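Local coordinates for protein MGS-M4 (Unidentified, PDB 4Q3M) that probably reduces carbonyl compounds with a nicotinamide cofactor, as a member of the aldo-keto reductase family whose own substrate is unknown, at residues Y111-Y125 / M144-V156. Residues are numbered along the deposited sequence; the frame is centred on the assembly and turned at random.
Sequences YDNALSTYRAFETLY and MYLMENAKIPPMV
With CG anti to the backbone N (chi1 -161°), the Tyr-118 ring leans from helix 111-126 toward the turn after helix 140-149, whereas Glu-122, its CG anti to the carbonyl carbon and its chain extended beyond (chi2 177°), reaches the same turn with its carboxylate. Tyr-118 OH donates to Ile-152 O at 2.6 Å, in the carbonyl plane, and Leu-146 CG lies over one face of the ring. Two backbone amides converge on Glu-122 OE2: Lys-151 N on the syn side at 2.7 Å and Ile-152 N from above the carboxylate plane at 2.9 Å. Glu-122 OE1 meets Arg-119 NH1 in a salt bridge, and Arg-119 NH2 gives Asn-149 O a nearly straight bond of 2.7 Å within the guanidinium plane. These bonds tie the loop after helix 140-149 to the preceding outer helix of the (alpha/beta)8 (TIM) barrel, just before the chain enters strand 156-160; the segments 111-125 and 144-149 of these neighbouring helices cross at -48°. Were Glu-122 an alanine, the amides of Lys-151 and Ile-152 would probably lose their shared acceptor and Arg-119 its salt-bridge mate. At the start of helix 111-126, Tyr-111 CB sits over the centre of the Tyr-145 ring in a CH-pi contact, with Asn-149 ND2 over the opposite face. Toward its C-terminal end, Tyr-125, whose hydroxyl bonds to Asn-8, takes Ile-152 CD1 at CD2 (3.5 Å) and the Met-155 methyl near CZ.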
loop_
_atom_site.group_PDB
_atom_site.type_symbol
_atom_site.label_atom_id
_atom_site.label_comp_id
_atom_site.label_asym_id
_atom_site.label_seq_id
_atom_site.Cartn_x
_atom_site.Cartn_y
_atom_site.Cartn_z
ATOM N N TYR A 111 -8.707 14.375 -1.130
ATOM C CA TYR A 111 -10.135 14.250 -0.859
ATOM C C TYR A 111 -10.959 15.256 -1.655
ATOM O O TYR A 111 -11.983 14.903 -2.243
ATOM C CB TYR A 111 -10.419 14.422 0.635
ATOM C CG TYR A 111 -9.826 13.339 1.506
ATOM C CD1 TYR A 111 -10.189 12.009 1.337
ATOM C CD2 TYR A 111 -8.913 13.647 2.507
ATOM C CE1 TYR A 111 -9.651 11.015 2.132
ATOM C CE2 TYR A 111 -8.372 12.660 3.309
ATOM C CZ TYR A 111 -8.745 11.346 3.118
ATOM O OH TYR A 111 -8.210 10.359 3.913
ATOM N N ASP A 112 -10.510 16.507 -1.670
ATOM C CA ASP A 112 -11.231 17.572 -2.358
ATOM C C ASP A 112 -11.311 17.312 -3.859
ATOM O O ASP A 112 -12.351 17.535 -4.478
ATOM C CB ASP A 112 -10.572 18.926 -2.094
ATOM C CG ASP A 112 -11.367 20.081 -2.674
ATOM O OD1 ASP A 112 -12.277 20.583 -1.981
ATOM O OD2 ASP A 112 -11.081 20.486 -3.819
ATOM N N ASN A 113 -10.211 16.841 -4.440
ATOM C CA ASN A 113 -10.195 16.483 -5.853
ATOM C C ASN A 113 -11.087 15.282 -6.133
ATOM O O ASN A 113 -11.687 15.181 -7.201
ATOM C CB ASN A 113 -8.769 16.189 -6.323
ATOM C CG ASN A 113 -7.966 17.449 -6.572
ATOM O OD1 ASN A 113 -8.525 18.515 -6.837
ATOM N ND2 ASN A 113 -6.645 17.333 -6.498
ATOM N N ALA A 114 -11.169 14.374 -5.167
ATOM C CA ALA A 114 -12.002 13.187 -5.301
ATOM C C ALA A 114 -13.481 13.557 -5.292
ATOM O O ALA A 114 -14.246 13.118 -6.150
ATOM C CB ALA A 114 -11.696 12.194 -4.188
ATOM N N LEU A 115 -13.874 14.375 -4.321
ATOM C CA LEU A 115 -15.268 14.773 -4.168
ATOM C C LEU A 115 -15.727 15.679 -5.309
ATOM O O LEU A 115 -16.842 15.539 -5.810
ATOM C CB LEU A 115 -15.476 15.475 -2.825
ATOM C CG LEU A 115 -16.914 15.864 -2.477
ATOM C CD1 LEU A 115 -17.825 14.649 -2.537
ATOM C CD2 LEU A 115 -16.976 16.517 -1.105
ATOM N N SER A 116 -14.863 16.606 -5.714
ATOM C CA SER A 116 -15.177 17.525 -6.807
ATOM C C SER A 116 -15.360 16.767 -8.113
ATOM O O SER A 116 -16.241 17.079 -8.913
ATOM C CB SER A 116 -14.079 18.577 -6.964
ATOM O OG SER A 116 -14.405 19.503 -7.986
ATOM N N THR A 117 -14.509 15.770 -8.317
ATOM C CA THR A 117 -14.614 14.885 -9.465
ATOM C C THR A 117 -15.873 14.034 -9.418
ATOM O O THR A 117 -16.559 13.856 -10.426
ATOM C CB THR A 117 -13.399 13.956 -9.551
ATOM O OG1 THR A 117 -12.206 14.734 -9.726
ATOM C CG2 THR A 117 -13.569 12.975 -10.674
ATOM N N TYR A 118 -16.167 13.505 -8.237
ATOM C CA TYR A 118 -17.295 12.605 -8.067
ATOM C C TYR A 118 -18.624 13.344 -8.201
ATOM O O TYR A 118 -19.611 12.774 -8.664
ATOM C CB TYR A 118 -17.210 11.904 -6.714
ATOM C CG TYR A 118 -18.048 10.654 -6.630
ATOM C CD1 TYR A 118 -17.578 9.447 -7.130
ATOM C CD2 TYR A 118 -19.309 10.680 -6.055
ATOM C CE1 TYR A 118 -18.342 8.299 -7.057
ATOM C CE2 TYR A 118 -20.079 9.540 -5.976
ATOM C CZ TYR A 118 -19.592 8.352 -6.478
ATOM O OH TYR A 118 -20.357 7.213 -6.403
ATOM N N ARG A 119 -18.642 14.609 -7.792
ATOM C CA ARG A 119 -19.822 15.450 -7.969
ATOM C C ARG A 119 -20.167 15.559 -9.447
ATOM O O ARG A 119 -21.339 15.607 -9.822
ATOM C CB ARG A 119 -19.598 16.841 -7.374
ATOM C CG ARG A 119 -19.713 16.906 -5.860
ATOM C CD ARG A 119 -21.155 16.752 -5.404
ATOM N NE ARG A 119 -21.283 16.871 -3.954
ATOM C CZ ARG A 119 -21.304 15.839 -3.118
ATOM N NH1 ARG A 119 -21.209 14.601 -3.586
ATOM N NH2 ARG A 119 -21.422 16.042 -1.813
ATOM N N ALA A 120 -19.134 15.594 -10.284
ATOM C CA ALA A 120 -19.321 15.608 -11.727
ATOM C C ALA A 120 -19.830 14.254 -12.208
ATOM O O ALA A 120 -20.663 14.185 -13.111
ATOM C CB ALA A 120 -18.026 15.975 -12.429
ATOM N N PHE A 121 -19.324 13.182 -11.602
ATOM C CA PHE A 121 -19.815 11.837 -11.891
ATOM C C PHE A 121 -21.302 11.749 -11.567
ATOM O O PHE A 121 -22.082 11.174 -12.325
ATOM C CB PHE A 121 -19.055 10.773 -11.088
ATOM C CG PHE A 121 -17.694 10.435 -11.637
ATOM C CD1 PHE A 121 -16.978 11.342 -12.399
ATOM C CD2 PHE A 121 -17.134 9.191 -11.388
ATOM C CE1 PHE A 121 -15.728 11.017 -12.892
ATOM C CE2 PHE A 121 -15.888 8.862 -11.884
ATOM C CZ PHE A 121 -15.184 9.777 -12.635
ATOM N N GLU A 122 -21.679 12.329 -10.432
ATOM C CA GLU A 122 -23.059 12.303 -9.967
ATOM C C GLU A 122 -23.985 13.075 -10.902
ATOM O O GLU A 122 -25.121 12.664 -11.138
ATOM C CB GLU A 122 -23.152 12.871 -8.549
ATOM C CG GLU A 122 -22.521 11.982 -7.490
ATOM C CD GLU A 122 -22.569 12.595 -6.105
ATOM O OE1 GLU A 122 -22.561 13.840 -6.004
ATOM O OE2 GLU A 122 -22.616 11.833 -5.117
ATOM N N THR A 123 -23.495 14.192 -11.432
ATOM C CA THR A 123 -24.258 14.979 -12.393
ATOM C C THR A 123 -24.501 14.170 -13.664
ATOM O O THR A 123 -25.606 14.161 -14.206
ATOM C CB THR A 123 -23.540 16.296 -12.749
ATOM O OG1 THR A 123 -23.399 17.101 -11.571
ATOM C CG2 THR A 123 -24.330 17.072 -13.791
ATOM N N LEU A 124 -23.460 13.483 -14.124
ATOM C CA LEU A 124 -23.550 12.649 -15.317
ATOM C C LEU A 124 -24.482 11.462 -15.095
ATOM O O LEU A 124 -25.189 11.039 -16.010
ATOM C CB LEU A 124 -22.161 12.157 -15.729
ATOM C CG LEU A 124 -21.157 13.234 -16.142
ATOM C CD1 LEU A 124 -19.752 12.656 -16.217
ATOM C CD2 LEU A 124 -21.555 13.862 -17.469
ATOM N N TYR A 125 -24.476 10.931 -13.876
ATOM C CA TYR A 125 -25.336 9.806 -13.526
ATOM C C TYR A 125 -26.801 10.223 -13.535
ATOM O O TYR A 125 -27.664 9.482 -14.003
ATOM C CB TYR A 125 -24.949 9.242 -12.157
ATOM C CG TYR A 125 -25.698 7.985 -11.771
ATOM C CD1 TYR A 125 -25.298 6.741 -12.246
ATOM C CD2 TYR A 125 -26.800 8.041 -10.928
ATOM C CE1 TYR A 125 -25.978 5.589 -11.893
ATOM C CE2 TYR A 125 -27.484 6.896 -10.569
ATOM C CZ TYR A 125 -27.070 5.672 -11.054
ATOM O OH TYR A 125 -27.750 4.530 -10.700
ATOM N N MET A 144 -14.108 5.822 2.777
ATOM C CA MET A 144 -14.850 6.369 3.911
ATOM C C MET A 144 -15.272 7.810 3.650
ATOM O O MET A 144 -16.359 8.232 4.045
ATOM C CB MET A 144 -14.019 6.296 5.197
ATOM C CG MET A 144 -13.699 4.883 5.658
ATOM S SD MET A 144 -13.174 4.776 7.381
ATOM C CE MET A 144 -11.664 5.731 7.347
ATOM N N TYR A 145 -14.406 8.560 2.976
ATOM C CA TYR A 145 -14.687 9.952 2.652
ATOM C C TYR A 145 -15.817 10.064 1.634
ATOM O O TYR A 145 -16.684 10.929 1.753
ATOM C CB TYR A 145 -13.428 10.643 2.124
ATOM C CG TYR A 145 -13.603 12.122 1.868
ATOM C CD1 TYR A 145 -13.497 13.042 2.904
ATOM C CD2 TYR A 145 -13.870 12.600 0.592
ATOM C CE1 TYR A 145 -13.657 14.396 2.676
ATOM C CE2 TYR A 145 -14.030 13.952 0.355
ATOM C CZ TYR A 145 -13.922 14.845 1.399
ATOM O OH TYR A 145 -14.080 16.192 1.165
ATOM N N LEU A 146 -15.755 9.258 0.609
ATOM C CA LEU A 146 -16.797 9.185 -0.369
ATOM C C LEU A 146 -18.152 8.656 0.171
ATOM O O LEU A 146 -19.179 9.182 -0.164
ATOM C CB LEU A 146 -16.283 8.373 -1.544
ATOM C CG LEU A 146 -16.167 9.026 -2.904
ATOM C CD1 LEU A 146 -15.583 10.412 -2.822
ATOM C CD2 LEU A 146 -15.314 8.182 -3.793
ATOM N N MET A 147 -18.126 7.627 1.015
ATOM C CA MET A 147 -19.314 7.103 1.681
ATOM C C MET A 147 -20.000 8.186 2.504
ATOM O O MET A 147 -21.228 8.259 2.559
ATOM C CB MET A 147 -18.955 5.916 2.579
ATOM C CG MET A 147 -18.485 4.680 1.832
ATOM S SD MET A 147 -19.711 4.067 0.664
ATOM C CE MET A 147 -21.077 3.709 1.765
ATOM N N GLU A 148 -19.194 9.036 3.130
ATOM C CA GLU A 148 -19.709 10.105 3.970
ATOM C C GLU A 148 -20.283 11.266 3.158
ATOM O O GLU A 148 -21.331 11.811 3.502
ATOM C CB GLU A 148 -18.606 10.622 4.898
ATOM C CG GLU A 148 -19.039 11.755 5.815
ATOM C CD GLU A 148 -20.012 11.305 6.887
ATOM O OE1 GLU A 148 -20.046 10.094 7.194
ATOM O OE2 GLU A 148 -20.746 12.163 7.424
ATOM N N ASN A 149 -19.604 11.634 2.076
ATOM C CA ASN A 149 -19.919 12.877 1.379
ATOM C C ASN A 149 -20.677 12.734 0.058
ATOM O O ASN A 149 -21.273 13.700 -0.418
ATOM C CB ASN A 149 -18.630 13.662 1.131
ATOM C CG ASN A 149 -18.009 14.175 2.415
ATOM O OD1 ASN A 149 -18.529 15.098 3.044
ATOM N ND2 ASN A 149 -16.891 13.579 2.812
ATOM N N ALA A 150 -20.658 11.547 -0.540
ATOM C CA ALA A 150 -21.371 11.346 -1.798
ATOM C C ALA A 150 -22.876 11.311 -1.569
ATOM O O ALA A 150 -23.345 10.927 -0.498
ATOM C CB ALA A 150 -20.911 10.070 -2.484
ATOM N N LYS A 151 -23.630 11.726 -2.582
ATOM C CA LYS A 151 -25.083 11.658 -2.534
ATOM C C LYS A 151 -25.546 10.431 -3.308
ATOM O O LYS A 151 -26.659 9.938 -3.121
ATOM C CB LYS A 151 -25.701 12.937 -3.095
ATOM C CG LYS A 151 -25.231 14.191 -2.372
ATOM C CD LYS A 151 -25.891 15.446 -2.914
ATOM C CE LYS A 151 -25.447 16.671 -2.131
ATOM N NZ LYS A 151 -25.760 16.542 -0.681
ATOM N N ILE A 152 -24.670 9.947 -4.182
ATOM C CA ILE A 152 -24.862 8.675 -4.861
ATOM C C ILE A 152 -23.652 7.792 -4.573
ATOM O O ILE A 152 -22.621 7.915 -5.233
ATOM C CB ILE A 152 -25.041 8.853 -6.379
ATOM C CG1 ILE A 152 -26.204 9.804 -6.668
ATOM C CG2 ILE A 152 -25.268 7.507 -7.053
ATOM C CD1 ILE A 152 -26.359 10.156 -8.128
ATOM N N PRO A 153 -23.776 6.909 -3.567
ATOM C CA PRO A 153 -22.685 6.073 -3.050
ATOM C C PRO A 153 -21.936 5.296 -4.131
ATOM O O PRO A 153 -22.559 4.829 -5.086
ATOM C CB PRO A 153 -23.407 5.113 -2.100
ATOM C CG PRO A 153 -24.605 5.869 -1.652
ATOM C CD PRO A 153 -25.039 6.671 -2.845
ATOM N N PRO A 154 -20.607 5.172 -3.981
ATOM C CA PRO A 154 -19.736 4.425 -4.897
ATOM C C PRO A 154 -20.237 3.007 -5.140
ATOM O O PRO A 154 -20.715 2.354 -4.212
ATOM C CB PRO A 154 -18.392 4.413 -4.166
ATOM C CG PRO A 154 -18.417 5.642 -3.333
ATOM C CD PRO A 154 -19.843 5.798 -2.887
ATOM N N MET A 155 -20.124 2.541 -6.378
ATOM C CA MET A 155 -20.663 1.240 -6.750
ATOM C C MET A 155 -19.557 0.234 -7.042
ATOM O O MET A 155 -19.741 -0.971 -6.863
ATOM C CB MET A 155 -21.582 1.381 -7.965
ATOM C CG MET A 155 -22.633 2.470 -7.816
ATOM S SD MET A 155 -23.621 2.717 -9.302
ATOM C CE MET A 155 -24.641 4.102 -8.802
ATOM N N VAL A 156 -18.409 0.729 -7.496
ATOM C CA VAL A 156 -17.295 -0.133 -7.880
ATOM C C VAL A 156 -15.954 0.437 -7.422
ATOM O O VAL A 156 -15.703 1.636 -7.553
ATOM C CB VAL A 156 -17.255 -0.349 -9.415
ATOM C CG1 VAL A 156 -15.972 -1.055 -9.836
ATOM C CG2 VAL A 156 -18.476 -1.130 -9.885
#